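Local coordinates for peptide ABC transporter, peptide-binding protein (Thermus thermophilus, PDB 2D5W), which binds oligopeptides as an extracellular solute-binding protein and probably hands them to an ABC transporter for uptake across the membrane, at residues 8-13 with 245-250; 13-18 with 216-221; 222-227 with 249-254; 268-273 with 553-558. All coordinates share one frame; numbering follows the deposited sequence.

Interaction 1: residues 8-13 with 245-250; sequences LVIGAS and QKVVYR
Leu8 to Ala12 runs parallel to Lys246 to Arg250 with the two short strand axes 21° apart, and five backbone hydrogen bonds zip them together, among them Ile10 N to Val248 O at 2.8 Å and Arg250 N to Ile10 O at 2.8 Å. Between these bonds the register pairs Leu8 with Val247 and Ile10 with Tyr249 on one face of the sheet, Val9 with Val248 on the other. On the first face Ile10 stands beside Tyr249 and points the same way. Its CG2, anti to the backbone N, sits over one face of the ring, displaced toward the rim, in a CH-pi contact 4.0 Å from the centroid of the Tyr249 ring, while Ile10 CD1 touches Tyr249 CE2 at 3.6 Å. On the other face, Val9 CG1 touches Arg250 CD at 3.7 Å. The hydroxyl of Tyr249 is hydrogen-bonded to Glu35 of helix 31-40, which packs against the Ile10 face. Arg250 NH2 is hydrogen-bonded to Ser266 OG. The chemistry implies a division of labour: apolar parts pack across the strands, while the Tyr249 hydroxyl and Arg250 NH2 find partners outside the pair.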
loop_
_atom_site.group_PDB
_atom_site.type_symbol
_atom_site.label_atom_id
_atom_site.label_comp_id
_atom_site.label_asym_id
_atom_site.label_seq_id
_atom_site.Cartn_x
_atom_site.Cartn_y
_atom_site.Cartn_z
ATOM N N LEU A 8 -12.551 21.442 2.366
ATOM C CA LEU A 8 -11.587 20.656 3.128
ATOM C C LEU A 8 -10.252 20.570 2.390
ATOM O O LEU A 8 -10.172 19.973 1.313
ATOM C CB LEU A 8 -12.134 19.245 3.350
ATOM C CG LEU A 8 -11.186 18.199 3.944
ATOM C CD1 LEU A 8 -10.740 18.626 5.330
ATOM C CD2 LEU A 8 -11.884 16.853 3.996
ATOM N N VAL A 9 -9.213 21.168 2.963
ATOM C CA VAL A 9 -7.884 21.136 2.362
ATOM C C VAL A 9 -7.042 20.125 3.132
ATOM O O VAL A 9 -6.850 20.251 4.346
ATOM C CB VAL A 9 -7.205 22.525 2.417
ATOM C CG1 VAL A 9 -5.784 22.439 1.874
ATOM C CG2 VAL A 9 -8.017 23.531 1.613
ATOM N N ILE A 10 -6.553 19.119 2.415
ATOM C CA ILE A 10 -5.747 18.054 2.997
ATOM C C ILE A 10 -4.312 18.135 2.494
ATOM O O ILE A 10 -4.073 18.228 1.291
ATOM C CB ILE A 10 -6.338 16.674 2.633
ATOM C CG1 ILE A 10 -7.779 16.581 3.144
ATOM C CG2 ILE A 10 -5.484 15.564 3.216
ATOM C CD1 ILE A 10 -8.539 15.366 2.646
ATOM N N GLY A 11 -3.359 18.103 3.421
ATOM C CA GLY A 11 -1.959 18.170 3.047
ATOM C C GLY A 11 -1.306 16.804 2.959
ATOM O O GLY A 11 -1.489 15.958 3.839
ATOM N N ALA A 12 -0.533 16.595 1.896
ATOM C CA ALA A 12 0.165 15.332 1.673
ATOM C C ALA A 12 1.582 15.599 1.175
ATOM O O ALA A 12 1.845 16.629 0.553
ATOM C CB ALA A 12 -0.598 14.489 0.652
ATOM N N SER A 13 2.490 14.662 1.439
ATOM C CA SER A 13 3.880 14.809 1.016
ATOM C C SER A 13 4.243 13.958 -0.203
ATOM O O SER A 13 5.397 13.946 -0.634
ATOM C CB SER A 13 4.823 14.475 2.172
ATOM O OG SER A 13 4.649 13.140 2.603
ATOM N N GLN A 245 -18.227 20.581 0.534
ATOM C CA GLN A 245 -18.607 20.531 -0.872
ATOM C C GLN A 245 -17.420 20.476 -1.818
ATOM O O GLN A 245 -17.581 20.208 -3.011
ATOM C CB GLN A 245 -19.478 21.744 -1.210
ATOM C CG GLN A 245 -20.765 21.830 -0.394
ATOM C CD GLN A 245 -21.651 20.611 -0.569
ATOM O OE1 GLN A 245 -21.999 20.238 -1.691
ATOM N NE2 GLN A 245 -22.021 19.984 0.540
ATOM N N LYS A 246 -16.237 20.745 -1.283
ATOM C CA LYS A 246 -15.009 20.718 -2.061
ATOM C C LYS A 246 -13.907 20.136 -1.195
ATOM O O LYS A 246 -13.830 20.432 -0.001
ATOM C CB LYS A 246 -14.606 22.132 -2.489
ATOM C CG LYS A 246 -15.516 22.771 -3.521
ATOM C CD LYS A 246 -14.954 24.109 -3.981
ATOM C CE LYS A 246 -15.826 24.743 -5.052
ATOM N NZ LYS A 246 -15.277 26.054 -5.503
ATOM N N VAL A 247 -13.073 19.296 -1.798
ATOM C CA VAL A 247 -11.939 18.686 -1.110
ATOM C C VAL A 247 -10.731 18.905 -2.002
ATOM O O VAL A 247 -10.756 18.570 -3.190
ATOM C CB VAL A 247 -12.118 17.166 -0.906
ATOM C CG1 VAL A 247 -10.869 16.582 -0.249
ATOM C CG2 VAL A 247 -13.348 16.889 -0.054
ATOM N N VAL A 248 -9.679 19.478 -1.436
ATOM C CA VAL A 248 -8.467 19.731 -2.192
ATOM C C VAL A 248 -7.257 19.135 -1.499
ATOM O O VAL A 248 -7.008 19.405 -0.320
ATOM C CB VAL A 248 -8.207 21.248 -2.363
ATOM C CG1 VAL A 248 -6.887 21.478 -3.095
ATOM C CG2 VAL A 248 -9.353 21.893 -3.118
ATOM N N TYR A 249 -6.526 18.296 -2.223
ATOM C CA TYR A 249 -5.293 17.719 -1.707
ATOM C C TYR A 249 -4.175 18.619 -2.214
ATOM O O TYR A 249 -4.096 18.901 -3.412
ATOM C CB TYR A 249 -5.080 16.307 -2.249
ATOM C CG TYR A 249 -5.553 15.209 -1.330
ATOM C CD1 TYR A 249 -4.648 14.490 -0.545
ATOM C CD2 TYR A 249 -6.906 14.883 -1.243
ATOM C CE1 TYR A 249 -5.078 13.475 0.299
ATOM C CE2 TYR A 249 -7.345 13.872 -0.401
ATOM C CZ TYR A 249 -6.430 13.171 0.366
ATOM O OH TYR A 249 -6.881 12.168 1.191
ATOM N N ARG A 250 -3.337 19.093 -1.299
ATOM C CA ARG A 250 -2.195 19.935 -1.637
ATOM C C ARG A 250 -0.954 19.086 -1.417
ATOM O O ARG A 250 -0.791 18.475 -0.360
ATOM C CB ARG A 250 -2.144 21.172 -0.742
ATOM C CG ARG A 250 -3.100 22.276 -1.151
ATOM C CD ARG A 250 -2.932 23.487 -0.251
ATOM N NE ARG A 250 -1.556 23.973 -0.237
ATOM C CZ ARG A 250 -1.095 24.885 0.614
ATOM N NH1 ARG A 250 0.174 25.270 0.558
ATOM N NH2 ARG A 250 -1.903 25.408 1.527
#

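Interaction 2: residues 13-18 with 216-221; sequences SQEPRV and KRWVPG
Trp218 and Gly221 belong to the beta-hairpin joining strands 213-219 and 223-228 at one edge of the five-stranded mixed sheet, and the carboxylate of Glu15 reaches in from the loop after strand 7-12 to take hold of the turn. A single oxygen does most of the work. Glu15 OE2 accepts from Trp218 NE1 at 2.8 Å and from Gly221 N at 2.8 Å, using its anti lone pair for the indole and its syn lone pair for the backbone amide. The indole bond lies almost in the ring plane, although the carboxylate itself is turned 50° from that plane. Glu15 gets there by a fully stretched chain, with CG anti to the backbone N (chi1 -175°) and CD continuing the same line. Two neutral donors on one oxygen would be expected to favour the charged carboxylate. The backbone beyond Glu15 then follows the rim of the indole: Pro16 O approaches CZ2 of Trp218 to 3.2 Å, and Val18 CA lies 3.9 Å from Trp218 CH2, both near the ring plane. Helix 199-203 packs on the same indole through Pro199 and Leu202, so the indole touches both the loop and that helix. At the turn, Glu15 OE2 also comes within 3.4 Å of Pro220 CA, the residue preceding the bonded amide.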
loop_
_atom_site.group_PDB
_atom_site.type_symbol
_atom_site.label_atom_id
_atom_site.label_comp_id
_atom_site.label_asym_id
_atom_site.label_seq_id
_atom_site.Cartn_x
_atom_site.Cartn_y
_atom_site.Cartn_z
ATOM N N SER A 13 2.490 14.662 1.439
ATOM C CA SER A 13 3.880 14.809 1.016
ATOM C C SER A 13 4.243 13.958 -0.203
ATOM O O SER A 13 5.397 13.946 -0.634
ATOM C CB SER A 13 4.823 14.475 2.172
ATOM O OG SER A 13 4.649 13.140 2.603
ATOM N N GLN A 14 3.259 13.243 -0.742
ATOM C CA GLN A 14 3.460 12.410 -1.923
ATOM C C GLN A 14 2.255 12.600 -2.825
ATOM O O GLN A 14 1.149 12.846 -2.345
ATOM C CB GLN A 14 3.607 10.942 -1.524
ATOM C CG GLN A 14 4.863 10.690 -0.709
ATOM C CD GLN A 14 5.015 9.254 -0.263
ATOM O OE1 GLN A 14 4.459 8.335 -0.865
ATOM N NE2 GLN A 14 5.787 9.050 0.794
ATOM N N GLU A 15 2.474 12.490 -4.129
ATOM C CA GLU A 15 1.411 12.681 -5.109
ATOM C C GLU A 15 1.230 11.446 -5.987
ATOM O O GLU A 15 2.203 10.806 -6.374
ATOM C CB GLU A 15 1.753 13.887 -5.988
ATOM C CG GLU A 15 0.677 14.283 -6.986
ATOM C CD GLU A 15 0.999 15.582 -7.709
ATOM O OE1 GLU A 15 1.954 16.278 -7.298
ATOM O OE2 GLU A 15 0.291 15.919 -8.683
ATOM N N PRO A 16 -0.024 11.088 -6.302
ATOM C CA PRO A 16 -0.246 9.913 -7.152
ATOM C C PRO A 16 0.406 10.112 -8.518
ATOM O O PRO A 16 0.369 11.211 -9.070
ATOM C CB PRO A 16 -1.766 9.852 -7.275
ATOM C CG PRO A 16 -2.252 10.521 -6.027
ATOM C CD PRO A 16 -1.302 11.679 -5.866
ATOM N N ARG A 17 1.000 9.059 -9.066
ATOM C CA ARG A 17 1.610 9.164 -10.388
ATOM C C ARG A 17 0.502 9.148 -11.445
ATOM O O ARG A 17 0.598 9.828 -12.466
ATOM C CB ARG A 17 2.586 8.010 -10.612
ATOM C CG ARG A 17 3.258 8.001 -11.989
ATOM C CD ARG A 17 3.894 9.345 -12.343
ATOM N NE ARG A 17 4.587 9.315 -13.633
ATOM C CZ ARG A 17 5.808 8.821 -13.821
ATOM N NH1 ARG A 17 6.350 8.835 -15.032
ATOM N NH2 ARG A 17 6.494 8.327 -12.799
ATOM N N VAL A 18 -0.533 8.351 -11.189
ATOM C CA VAL A 18 -1.708 8.237 -12.054
ATOM C C VAL A 18 -2.911 8.166 -11.119
ATOM O O VAL A 18 -2.746 7.941 -9.915
ATOM C CB VAL A 18 -1.672 6.971 -12.959
ATOM C CG1 VAL A 18 -0.549 7.092 -13.972
ATOM C CG2 VAL A 18 -1.509 5.719 -12.118
ATOM N N LYS A 216 -12.532 17.586 -10.111
ATOM C CA LYS A 216 -12.752 18.900 -10.703
ATOM C C LYS A 216 -11.527 19.109 -11.598
ATOM O O LYS A 216 -11.655 19.266 -12.810
ATOM C CB LYS A 216 -12.825 19.991 -9.631
ATOM C CG LYS A 216 -12.951 21.403 -10.191
ATOM C CD LYS A 216 -14.209 21.566 -11.024
ATOM C CE LYS A 216 -14.333 22.986 -11.549
ATOM N NZ LYS A 216 -14.352 23.977 -10.436
ATOM N N ARG A 217 -10.337 19.090 -11.002
ATOM C CA ARG A 217 -9.107 19.242 -11.773
ATOM C C ARG A 217 -7.881 18.736 -11.026
ATOM O O ARG A 217 -7.825 18.768 -9.793
ATOM C CB ARG A 217 -8.882 20.709 -12.155
ATOM C CG ARG A 217 -8.613 21.626 -10.976
ATOM C CD ARG A 217 -8.276 23.039 -11.436
ATOM N NE ARG A 217 -9.404 23.703 -12.080
ATOM C CZ ARG A 217 -10.495 24.119 -11.442
ATOM N NH1 ARG A 217 -11.470 24.714 -12.116
ATOM N NH2 ARG A 217 -10.611 23.947 -10.132
ATOM N N TRP A 218 -6.904 18.262 -11.791
ATOM C CA TRP A 218 -5.640 17.794 -11.238
ATOM C C TRP A 218 -4.574 18.749 -11.777
ATOM O O TRP A 218 -4.379 18.855 -12.988
ATOM C CB TRP A 218 -5.342 16.367 -11.702
ATOM C CG TRP A 218 -4.083 15.738 -11.134
ATOM C CD1 TRP A 218 -3.167 16.310 -10.290
ATOM C CD2 TRP A 218 -3.620 14.409 -11.385
ATOM N NE1 TRP A 218 -2.163 15.410 -9.998
ATOM C CE2 TRP A 218 -2.418 14.237 -10.658
ATOM C CE3 TRP A 218 -4.106 13.344 -12.155
ATOM C CZ2 TRP A 218 -1.694 13.040 -10.681
ATOM C CZ3 TRP A 218 -3.389 12.155 -12.179
ATOM C CH2 TRP A 218 -2.193 12.013 -11.445
ATOM N N VAL A 219 -3.933 19.485 -10.877
ATOM C CA VAL A 219 -2.853 20.405 -11.234
ATOM C C VAL A 219 -1.640 19.572 -10.830
ATOM O O VAL A 219 -1.194 19.619 -9.681
ATOM C CB VAL A 219 -2.921 21.697 -10.396
ATOM C CG1 VAL A 219 -1.864 22.679 -10.876
ATOM C CG2 VAL A 219 -4.312 22.315 -10.498
ATOM N N PRO A 220 -1.080 18.801 -11.775
ATOM C CA PRO A 220 0.067 17.958 -11.430
ATOM C C PRO A 220 1.250 18.656 -10.801
ATOM O O PRO A 220 1.740 19.663 -11.306
ATOM C CB PRO A 220 0.397 17.266 -12.749
ATOM C CG PRO A 220 0.041 18.286 -13.761
ATOM C CD PRO A 220 -1.254 18.884 -13.238
ATOM N N GLY A 221 1.704 18.086 -9.688
ATOM C CA GLY A 221 2.814 18.643 -8.945
ATOM C C GLY A 221 2.336 19.620 -7.890
ATOM O O GLY A 221 3.124 20.073 -7.060
#

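Interaction 3: residues 222-227 with 249-254; sequences NSIEME and YRFIQN
Ile224 and Tyr249 form a hydrogen-bonded antiparallel pair between strands 223-228 and 246-251 of the mixed sheet, and the contact is firm at this pair but opens to water toward Asn222. The backbone is tied by Ile224 N to Tyr249 O at 3.0 Å and by Tyr249 N to Ile224 O at 2.9 Å. Next to it, Ser223 and Arg250 make a non-hydrogen-bonded pair on the reverse face. The tight part is apolar. Ile224 places CG1 at the edge of the Phe251 ring, in its plane and 3.8 Å from CE2, and continues to CD1, which touches Phe251 CZ. Farther along the same face, Met226 bends at its last torsion (chi3 -84°), bringing the methyl CE to the edge of the Tyr249 ring, 3.8 Å from CD2. Helix 31-40 covers these groups: Ile36 touches both aromatic rings and Leu40 touches Met226. Pro16 and Ala12 also pack on Phe251.

The looser side lies at Asn222, which is exposed and whose side chain leads off from the partner strand. Asn222 and Ser223 together face Val219 in a classic beta bulge at the hairpin's end. Here Ser223 OG donates to OD1 of the preceding Asn222, in the plane of the amide carbonyl, which would limit rotation of that amide. Asn222 O takes Phe251 N in a nearly straight bond, approached from above the carbonyl plane, and also a water that bridges it to Phe251 O, at 3.0 Å from Asn222 O and 2.8 Å from Phe251 O.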
loop_
_atom_site.group_PDB
_atom_site.type_symbol
_atom_site.label_atom_id
_atom_site.label_comp_id
_atom_site.label_asym_id
_atom_site.label_seq_id
_atom_site.Cartn_x
_atom_site.Cartn_y
_atom_site.Cartn_z
ATOM N N ASN A 222 1.042 19.929 -7.895
ATOM C CA ASN A 222 0.502 20.896 -6.951
ATOM C C ASN A 222 -0.731 20.469 -6.163
ATOM O O ASN A 222 -0.736 20.542 -4.935
ATOM C CB ASN A 222 0.203 22.204 -7.695
ATOM C CG ASN A 222 -0.365 23.279 -6.790
ATOM O OD1 ASN A 222 -1.525 23.219 -6.386
ATOM N ND2 ASN A 222 0.457 24.271 -6.465
ATOM N N SER A 223 -1.774 20.008 -6.847
ATOM C CA SER A 223 -2.996 19.662 -6.139
ATOM C C SER A 223 -3.993 18.857 -6.950
ATOM O O SER A 223 -3.916 18.788 -8.173
ATOM C CB SER A 223 -3.691 20.952 -5.703
ATOM O OG SER A 223 -3.995 21.747 -6.842
ATOM N N ILE A 224 -4.932 18.248 -6.236
ATOM C CA ILE A 224 -6.033 17.507 -6.839
ATOM C C ILE A 224 -7.278 18.104 -6.182
ATOM O O ILE A 224 -7.432 18.066 -4.955
ATOM C CB ILE A 224 -5.939 15.988 -6.571
ATOM C CG1 ILE A 224 -4.880 15.377 -7.498
ATOM C CG2 ILE A 224 -7.298 15.324 -6.797
ATOM C CD1 ILE A 224 -4.546 13.931 -7.204
ATOM N N GLU A 225 -8.145 18.688 -7.001
ATOM C CA GLU A 225 -9.359 19.324 -6.509
ATOM C C GLU A 225 -10.573 18.494 -6.878
ATOM O O GLU A 225 -10.737 18.097 -8.032
ATOM C CB GLU A 225 -9.491 20.725 -7.109
ATOM C CG GLU A 225 -8.226 21.565 -7.012
ATOM C CD GLU A 225 -8.401 22.952 -7.601
ATOM O OE1 GLU A 225 -7.383 23.649 -7.791
ATOM O OE2 GLU A 225 -9.555 23.347 -7.869
ATOM N N MET A 226 -11.429 18.253 -5.893
ATOM C CA MET A 226 -12.633 17.454 -6.076
ATOM C C MET A 226 -13.844 18.240 -5.581
ATOM O O MET A 226 -13.720 19.128 -4.736
ATOM C CB MET A 226 -12.497 16.144 -5.290
ATOM C CG MET A 226 -11.233 15.355 -5.645
ATOM S SD MET A 226 -10.950 13.869 -4.662
ATOM C CE MET A 226 -10.144 14.570 -3.224
ATOM N N GLU A 227 -15.014 17.919 -6.121
ATOM C CA GLU A 227 -16.241 18.585 -5.714
ATOM C C GLU A 227 -17.297 17.525 -5.423
ATOM O O GLU A 227 -17.200 16.392 -5.899
ATOM C CB GLU A 227 -16.724 19.540 -6.808
ATOM C CG GLU A 227 -17.064 18.868 -8.120
ATOM C CD GLU A 227 -17.652 19.833 -9.128
ATOM O OE1 GLU A 227 -18.652 20.504 -8.794
ATOM O OE2 GLU A 227 -17.122 19.918 -10.253
ATOM N N TYR A 249 -6.526 18.296 -2.223
ATOM C CA TYR A 249 -5.293 17.719 -1.707
ATOM C C TYR A 249 -4.175 18.619 -2.214
ATOM O O TYR A 249 -4.096 18.901 -3.412
ATOM C CB TYR A 249 -5.080 16.307 -2.249
ATOM C CG TYR A 249 -5.553 15.209 -1.330
ATOM C CD1 TYR A 249 -4.648 14.490 -0.545
ATOM C CD2 TYR A 249 -6.906 14.883 -1.243
ATOM C CE1 TYR A 249 -5.078 13.475 0.299
ATOM C CE2 TYR A 249 -7.345 13.872 -0.401
ATOM C CZ TYR A 249 -6.430 13.171 0.366
ATOM O OH TYR A 249 -6.881 12.168 1.191
ATOM N N ARG A 250 -3.337 19.093 -1.299
ATOM C CA ARG A 250 -2.195 19.935 -1.637
ATOM C C ARG A 250 -0.954 19.086 -1.417
ATOM O O ARG A 250 -0.791 18.475 -0.360
ATOM C CB ARG A 250 -2.144 21.172 -0.742
ATOM C CG ARG A 250 -3.100 22.276 -1.151
ATOM C CD ARG A 250 -2.932 23.487 -0.251
ATOM N NE ARG A 250 -1.556 23.973 -0.237
ATOM C CZ ARG A 250 -1.095 24.885 0.614
ATOM N NH1 ARG A 250 0.174 25.270 0.558
ATOM N NH2 ARG A 250 -1.903 25.408 1.527
ATOM N N PHE A 251 -0.082 19.050 -2.420
ATOM C CA PHE A 251 1.132 18.250 -2.358
ATOM C C PHE A 251 2.386 19.073 -2.143
ATOM O O PHE A 251 2.686 19.984 -2.915
ATOM C CB PHE A 251 1.263 17.436 -3.645
ATOM C CG PHE A 251 0.062 16.590 -3.934
ATOM C CD1 PHE A 251 -0.252 15.514 -3.112
ATOM C CD2 PHE A 251 -0.793 16.900 -4.987
ATOM C CE1 PHE A 251 -1.399 14.762 -3.327
ATOM C CE2 PHE A 251 -1.948 16.149 -5.209
ATOM C CZ PHE A 251 -2.247 15.080 -4.376
ATOM N N ILE A 252 3.112 18.743 -1.080
ATOM C CA ILE A 252 4.368 19.409 -0.744
ATOM C C ILE A 252 5.341 18.269 -0.451
ATOM O O ILE A 252 5.275 17.634 0.602
ATOM C CB ILE A 252 4.197 20.340 0.479
ATOM C CG1 ILE A 252 3.133 21.402 0.170
ATOM C CG2 ILE A 252 5.528 21.015 0.810
ATOM C CD1 ILE A 252 2.829 22.339 1.328
ATOM N N GLN A 253 6.238 18.011 -1.401
ATOM C CA GLN A 253 7.186 16.900 -1.321
ATOM C C GLN A 253 8.159 16.890 -0.152
ATOM O O GLN A 253 8.443 15.830 0.413
ATOM C CB GLN A 253 7.979 16.801 -2.625
ATOM C CG GLN A 253 8.744 15.495 -2.773
ATOM C CD GLN A 253 9.649 15.479 -3.986
ATOM O OE1 GLN A 253 9.362 16.112 -5.002
ATOM N NE2 GLN A 253 10.744 14.736 -3.892
ATOM N N ASN A 254 8.700 18.050 0.193
ATOM C CA ASN A 254 9.627 18.109 1.311
ATOM C C ASN A 254 8.782 18.123 2.577
ATOM O O ASN A 254 7.978 19.033 2.784
ATOM C CB ASN A 254 10.500 19.358 1.222
ATOM C CG ASN A 254 11.482 19.450 2.367
ATOM O OD1 ASN A 254 11.099 19.714 3.505
ATOM N ND2 ASN A 254 12.756 19.209 2.078
HETATM O O HOH W 1 1.206 22.309 -3.499
#

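Interaction 4: residues 268-273 with 553-558; sequences DATSSV and PYVVRK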
loop_
_atom_site.group_PDB
_atom_site.type_symbol
_atom_site.label_atom_id
_atom_site.label_comp_id
_atom_site.label_asym_id
_atom_site.label_seq_id
_atom_site.Cartn_x
_atom_site.Cartn_y
_atom_site.Cartn_z
ATOM N N ASP A 268 -6.469 22.150 6.484
ATOM C CA ASP A 268 -7.453 21.678 7.456
ATOM C C ASP A 268 -7.130 20.354 8.125
ATOM O O ASP A 268 -7.439 20.159 9.301
ATOM C CB ASP A 268 -8.827 21.563 6.798
ATOM C CG ASP A 268 -9.315 22.879 6.236
ATOM O OD1 ASP A 268 -9.333 23.876 6.985
ATOM O OD2 ASP A 268 -9.691 22.918 5.047
ATOM N N ALA A 269 -6.524 19.439 7.377
ATOM C CA ALA A 269 -6.191 18.126 7.912
ATOM C C ALA A 269 -5.052 17.520 7.121
ATOM O O ALA A 269 -4.809 17.905 5.981
ATOM C CB ALA A 269 -7.411 17.209 7.839
ATOM N N THR A 270 -4.353 16.569 7.725
ATOM C CA THR A 270 -3.261 15.919 7.025
ATOM C C THR A 270 -3.636 14.505 6.601
ATOM O O THR A 270 -4.477 13.840 7.208
ATOM C CB THR A 270 -1.979 15.880 7.875
ATOM O OG1 THR A 270 -2.263 15.296 9.150
ATOM C CG2 THR A 270 -1.425 17.289 8.063
ATOM N N SER A 271 -3.000 14.077 5.519
ATOM C CA SER A 271 -3.181 12.764 4.921
ATOM C C SER A 271 -2.424 11.714 5.728
ATOM O O SER A 271 -1.620 12.047 6.601
ATOM C CB SER A 271 -2.623 12.816 3.491
ATOM O OG SER A 271 -2.454 11.534 2.906
ATOM N N SER A 272 -2.682 10.443 5.437
ATOM C CA SER A 272 -1.952 9.366 6.089
ATOM C C SER A 272 -0.533 9.381 5.501
ATOM O O SER A 272 0.373 8.745 6.035
ATOM C CB SER A 272 -2.614 8.010 5.818
ATOM O OG SER A 272 -2.541 7.655 4.447
ATOM N N VAL A 273 -0.356 10.097 4.391
ATOM C CA VAL A 273 0.954 10.226 3.752
ATOM C C VAL A 273 1.309 11.711 3.789
ATOM O O VAL A 273 1.120 12.449 2.817
ATOM C CB VAL A 273 0.934 9.722 2.290
ATOM C CG1 VAL A 273 2.342 9.747 1.717
ATOM C CG2 VAL A 273 0.368 8.312 2.233
ATOM N N PRO A 553 0.838 10.325 12.256
ATOM C CA PRO A 553 0.412 11.498 13.018
ATOM C C PRO A 553 -0.621 12.239 12.167
ATOM O O PRO A 553 -0.468 12.347 10.948
ATOM C CB PRO A 553 1.702 12.291 13.178
ATOM C CG PRO A 553 2.415 12.014 11.892
ATOM C CD PRO A 553 2.170 10.534 11.657
ATOM N N TYR A 554 -1.687 12.713 12.802
ATOM C CA TYR A 554 -2.719 13.466 12.104
ATOM C C TYR A 554 -2.910 14.812 12.777
ATOM O O TYR A 554 -2.990 14.891 14.004
ATOM C CB TYR A 554 -4.050 12.709 12.098
ATOM C CG TYR A 554 -4.036 11.476 11.232
ATOM C CD1 TYR A 554 -3.898 10.209 11.790
ATOM C CD2 TYR A 554 -4.124 11.583 9.845
ATOM C CE1 TYR A 554 -3.849 9.076 10.987
ATOM C CE2 TYR A 554 -4.074 10.459 9.036
ATOM C CZ TYR A 554 -3.936 9.212 9.612
ATOM O OH TYR A 554 -3.883 8.097 8.810
ATOM N N VAL A 555 -2.950 15.869 11.974
ATOM C CA VAL A 555 -3.163 17.222 12.479
ATOM C C VAL A 555 -4.509 17.617 11.899
ATOM O O VAL A 555 -4.684 17.654 10.679
ATOM C CB VAL A 555 -2.060 18.182 12.002
ATOM C CG1 VAL A 555 -2.273 19.565 12.613
ATOM C CG2 VAL A 555 -0.698 17.634 12.405
ATOM N N VAL A 556 -5.462 17.908 12.780
ATOM C CA VAL A 556 -6.821 18.212 12.359
ATOM C C VAL A 556 -7.334 19.523 12.939
ATOM O O VAL A 556 -7.304 19.726 14.153
ATOM C CB VAL A 556 -7.759 17.059 12.789
ATOM C CG1 VAL A 556 -9.170 17.301 12.284
ATOM C CG2 VAL A 556 -7.219 15.731 12.270
ATOM N N ARG A 557 -7.819 20.407 12.075
ATOM C CA ARG A 557 -8.328 21.691 12.533
ATOM C C ARG A 557 -9.536 21.512 13.437
ATOM O O ARG A 557 -10.408 20.680 13.176
ATOM C CB ARG A 557 -8.727 22.578 11.354
ATOM C CG ARG A 557 -8.992 24.025 11.766
ATOM C CD ARG A 557 -9.677 24.830 10.677
ATOM N NE ARG A 557 -8.947 24.822 9.411
ATOM C CZ ARG A 557 -7.817 25.483 9.180
ATOM N NH1 ARG A 557 -7.257 26.223 10.129
ATOM N NH2 ARG A 557 -7.249 25.415 7.985
ATOM N N LYS A 558 -9.589 22.299 14.504
ATOM C CA LYS A 558 -10.719 22.217 15.413
ATOM C C LYS A 558 -11.979 22.581 14.644
ATOM O O LYS A 558 -11.968 23.477 13.799
ATOM C CB LYS A 558 -10.500 23.147 16.609
ATOM C CG LYS A 558 -9.372 22.652 17.507
ATOM C CD LYS A 558 -9.123 23.545 18.702
ATOM C CE LYS A 558 -8.040 22.951 19.591
ATOM N NZ LYS A 558 -8.445 21.655 20.217
HETATM O O HOH W 2 0.267 14.515 9.607
HETATM O O HOH W 3 -0.149 10.791 8.693
#
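Asp268 and Arg557 meet through a side-on grip in which NE and NH2 of the guanidinium both close on one oxygen, Asp268 OD1, at 2.6 Å from NE and 2.8 Å from NH2. The carboxylate is turned 77° against the guanidinium plane, so NE arrives on the anti lone pair while NH2 comes from above the carboxylate. Arg557 starts with CG anti to its backbone N and then folds at chi3 (-56°), which turns the NE/NH2 edge of the guanidinium to OD1. The other oxygen, OD2, is taken by the backbone N of Val9, and NH2 has a second partner in Gly265 O; the carboxylate thus also bonds the backbone of strand 7-12.

This is where the edge strand 269-270 of the five-stranded sheet meets the long strand 544-557 of another sheet, through a single bridge between Ala269 and Val556. Backbone pairing is sparse: Arg557 N donates to Asp268 O at 2.8 Å, and the bond from Thr270 N to Val555 O is weak. A side chain takes over. Thr270, with OG1 between its own N and carbonyl carbon (chi1 53°), accepts from Val555 N at 3.0 Å, and a water links that hydroxyl to Pro553 O. Ser271 OG accepts from Val273 N in an ST turn and is also hydrogen-bonded to Glu35 OE1. Beyond it, the Tyr554 ring edge lies against Thr270 O, 3.5 Å from CD2, and Tyr554 OH approaches Ser272 CB at 3.3 Å; the carbonyl of Ser272 binds a basic side chain of the bound peptide.

From the N terminus, strand 7-12 enters interaction 1, which closes a loop of 231 residues by pairing with strand 246-251. Interaction 2 starts from the loop just after that strand and closes 197 residues, nested inside the same closure, fastening it to the hairpin at the sheet's far edge. Interaction 3 follows interaction 2 in series, closes only 21 residues and finishes on the strand that ends interaction 1, sharing Tyr249 and Arg250 with it. Interaction 4 opens later and spans 279 residues to strand 544-557, in the last tenth or so of the chain. Together, interactions 1 to 3 stitch strands and flanking loop of one mixed sheet, whereas interaction 4 joins its other edge to the sheet containing strand 544-557.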